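Local coordinates for protein terminase large subunit (PDB 2WBN) that cuts the viral DNA through this metal-dependent nuclease domain, while the whole protein also drives genome packaging into empty capsids with ATP, at residues S90-V98 and S117-I127. Residues are numbered along the deposited sequence; the frame is centred on the assembly and turned at random.
Sequences SLKRTADFV and SIDALKLEHGI
With CG beside the backbone N and chi2 extended, L91 carries its CD1 methyl out to the neighbouring helix, while H125, its CG likewise beside the backbone N (chi1 -54°), turns its imidazole back against the start of helix 91-98. The L91 methyl settles on the first turn of segment 117-127: CD1 lies 3.7 Å from A120 CB and just as near the carbonyl O of S117. L121 adds its CD2, which reaches L91 O at 3.6 Å and also touches the CB atoms of L91 and A95. The H125 ring lies with one face over the backbone joining L91 to K92. K92 CA stands 4.2 Å from the ring centroid, 23° off the normal, a CH-pi contact; E124 CB covers the opposite face. The small A95 side chain lies tight against segment 117-127: its CB meets H125 CB at 3.5 Å and also touches I127 CG1. After a wider pi-type turn at 120-124, G126 leaves helical geometry with positive phi, and I127 follows, its CD1 3.8 Å from V98 CG1. No hydrogen bond joins the segments, so apolar packing and the imidazole face carry the contact. The N-terminus of helix 91-98 is capped by S90 OG, which accepts from R93 N at 3.0 Å. The axes of helices 91-98 and 117-124 come within 10.4 Å and cross at -53°. F57 packs on both L91 and L121, and the side chain of S117 is about 7 Å from that of D111, which binds one of the two catalytic manganese ions. The pair thus joins two helices that flank strand 108-110 in sequence, packed beside the mixed central sheet of the RNase H-like terminase nuclease fold.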
# COMPACT_ATOMS: atom_id res chain seq x y z
N SER A 90 -14.70 8.60 0.67
CA SER A 90 -15.87 8.26 -0.12
C SER A 90 -15.61 6.92 -0.79
O SER A 90 -14.64 6.77 -1.55
CB SER A 90 -16.17 9.32 -1.17
OG SER A 90 -17.18 8.86 -2.06
N LEU A 91 -16.44 5.94 -0.46
CA LEU A 91 -16.40 4.67 -1.15
C LEU A 91 -16.87 4.84 -2.60
O LEU A 91 -16.34 4.19 -3.50
CB LEU A 91 -17.24 3.62 -0.41
CG LEU A 91 -16.80 3.29 1.03
CD1 LEU A 91 -17.58 2.09 1.57
CD2 LEU A 91 -15.28 3.02 1.07
N LYS A 92 -17.86 5.70 -2.85
CA LYS A 92 -18.28 5.99 -4.23
C LYS A 92 -17.08 6.48 -5.06
O LYS A 92 -16.83 5.97 -6.16
CB LYS A 92 -19.40 7.03 -4.26
CG LYS A 92 -19.81 7.45 -5.69
CD LYS A 92 -21.23 7.99 -5.76
CE LYS A 92 -21.65 8.37 -7.20
NZ LYS A 92 -21.48 7.24 -8.18
N ARG A 93 -16.35 7.46 -4.53
CA ARG A 93 -15.17 8.04 -5.22
C ARG A 93 -14.07 7.01 -5.43
O ARG A 93 -13.36 7.03 -6.45
CB ARG A 93 -14.61 9.25 -4.45
CG ARG A 93 -13.36 9.87 -5.09
CD ARG A 93 -12.85 11.16 -4.44
NE ARG A 93 -11.74 11.71 -5.24
CZ ARG A 93 -10.50 11.97 -4.82
NH1 ARG A 93 -10.13 11.80 -3.55
NH2 ARG A 93 -9.59 12.44 -5.69
N THR A 94 -13.91 6.12 -4.46
CA THR A 94 -12.89 5.10 -4.54
C THR A 94 -13.22 4.09 -5.64
O THR A 94 -12.37 3.79 -6.49
CB THR A 94 -12.74 4.41 -3.19
OG1 THR A 94 -12.47 5.42 -2.20
CG2 THR A 94 -11.63 3.41 -3.21
N ALA A 95 -14.46 3.61 -5.66
CA ALA A 95 -14.89 2.67 -6.70
C ALA A 95 -14.83 3.33 -8.09
O ALA A 95 -14.35 2.72 -9.03
CB ALA A 95 -16.32 2.14 -6.41
N ASP A 96 -15.29 4.57 -8.20
CA ASP A 96 -15.20 5.29 -9.48
C ASP A 96 -13.75 5.35 -10.00
O ASP A 96 -13.50 5.12 -11.19
CB ASP A 96 -15.82 6.69 -9.38
CG ASP A 96 -17.35 6.64 -9.23
OD1 ASP A 96 -17.91 5.52 -9.22
OD2 ASP A 96 -17.99 7.71 -9.12
N PHE A 97 -12.80 5.64 -9.12
CA PHE A 97 -11.38 5.70 -9.47
C PHE A 97 -10.88 4.34 -9.95
O PHE A 97 -10.18 4.25 -10.97
CB PHE A 97 -10.54 6.19 -8.28
CG PHE A 97 -9.07 6.15 -8.54
CD1 PHE A 97 -8.45 7.17 -9.27
CD2 PHE A 97 -8.29 5.10 -8.08
CE1 PHE A 97 -7.09 7.14 -9.52
CE2 PHE A 97 -6.92 5.06 -8.33
CZ PHE A 97 -6.32 6.09 -9.05
N VAL A 98 -11.25 3.29 -9.22
CA VAL A 98 -10.84 1.93 -9.55
C VAL A 98 -11.44 1.51 -10.89
O VAL A 98 -10.72 1.03 -11.78
CB VAL A 98 -11.22 0.95 -8.39
CG1 VAL A 98 -11.18 -0.50 -8.85
CG2 VAL A 98 -10.26 1.17 -7.22
N SER A 117 -17.67 -1.78 5.05
CA SER A 117 -17.12 -0.96 3.95
C SER A 117 -16.73 -1.86 2.81
O SER A 117 -16.93 -1.52 1.65
CB SER A 117 -15.93 -0.13 4.40
OG SER A 117 -16.34 0.81 5.37
N ILE A 118 -16.14 -3.01 3.13
CA ILE A 118 -15.86 -4.05 2.15
C ILE A 118 -17.15 -4.54 1.46
O ILE A 118 -17.22 -4.58 0.23
CB ILE A 118 -15.10 -5.21 2.78
CG1 ILE A 118 -13.69 -4.75 3.18
CG2 ILE A 118 -15.01 -6.40 1.82
CD1 ILE A 118 -12.91 -5.77 3.93
N ASP A 119 -18.16 -4.87 2.25
CA ASP A 119 -19.47 -5.29 1.73
C ASP A 119 -20.02 -4.20 0.80
O ASP A 119 -20.45 -4.48 -0.31
CB ASP A 119 -20.47 -5.50 2.88
CG ASP A 119 -20.19 -6.76 3.72
OD1 ASP A 119 -19.49 -7.68 3.27
OD2 ASP A 119 -20.73 -6.83 4.84
N ALA A 120 -20.00 -2.95 1.27
CA ALA A 120 -20.46 -1.79 0.48
C ALA A 120 -19.80 -1.69 -0.89
O ALA A 120 -20.49 -1.54 -1.90
CB ALA A 120 -20.23 -0.49 1.26
N LEU A 121 -18.47 -1.77 -0.93
CA LEU A 121 -17.75 -1.69 -2.21
C LEU A 121 -18.14 -2.82 -3.16
O LEU A 121 -18.23 -2.61 -4.37
CB LEU A 121 -16.23 -1.67 -2.01
CG LEU A 121 -15.61 -0.33 -1.60
CD1 LEU A 121 -14.14 -0.55 -1.25
CD2 LEU A 121 -15.73 0.74 -2.70
N LYS A 122 -18.37 -4.01 -2.60
CA LYS A 122 -18.81 -5.20 -3.36
C LYS A 122 -20.25 -5.07 -3.85
O LYS A 122 -20.52 -5.15 -5.05
CB LYS A 122 -18.73 -6.47 -2.50
CG LYS A 122 -17.52 -7.36 -2.74
CD LYS A 122 -17.58 -8.61 -1.84
CE LYS A 122 -16.84 -9.80 -2.44
NZ LYS A 122 -17.60 -10.48 -3.53
N LEU A 123 -21.18 -4.90 -2.92
CA LEU A 123 -22.59 -5.06 -3.22
C LEU A 123 -23.22 -3.76 -3.69
O LEU A 123 -24.22 -3.77 -4.38
CB LEU A 123 -23.33 -5.61 -1.99
CG LEU A 123 -22.72 -6.87 -1.35
CD1 LEU A 123 -23.53 -7.29 -0.15
CD2 LEU A 123 -22.58 -8.02 -2.34
N GLU A 124 -22.65 -2.62 -3.31
CA GLU A 124 -23.22 -1.32 -3.70
C GLU A 124 -22.50 -0.71 -4.89
O GLU A 124 -23.13 -0.10 -5.74
CB GLU A 124 -23.22 -0.33 -2.55
CG GLU A 124 -24.23 0.80 -2.76
CD GLU A 124 -23.98 2.00 -1.85
OE1 GLU A 124 -23.43 1.83 -0.74
OE2 GLU A 124 -24.37 3.13 -2.26
N HIS A 125 -21.18 -0.88 -4.95
CA HIS A 125 -20.37 -0.20 -5.96
C HIS A 125 -19.74 -1.14 -7.00
O HIS A 125 -18.98 -0.69 -7.84
CB HIS A 125 -19.28 0.62 -5.25
CG HIS A 125 -19.83 1.57 -4.24
ND1 HIS A 125 -20.68 2.61 -4.57
CD2 HIS A 125 -19.69 1.63 -2.89
CE1 HIS A 125 -21.02 3.27 -3.48
NE2 HIS A 125 -20.43 2.70 -2.45
N GLY A 126 -20.05 -2.43 -6.92
CA GLY A 126 -19.62 -3.39 -7.94
C GLY A 126 -18.13 -3.69 -8.02
O GLY A 126 -17.65 -4.13 -9.08
N ILE A 127 -17.40 -3.48 -6.93
CA ILE A 127 -15.99 -3.87 -6.88
C ILE A 127 -15.94 -5.30 -6.35
O ILE A 127 -15.86 -5.53 -5.14
CB ILE A 127 -15.14 -2.90 -6.03
CG1 ILE A 127 -15.35 -1.46 -6.49
CG2 ILE A 127 -13.65 -3.28 -6.09
CD1 ILE A 127 -14.84 -1.17 -7.90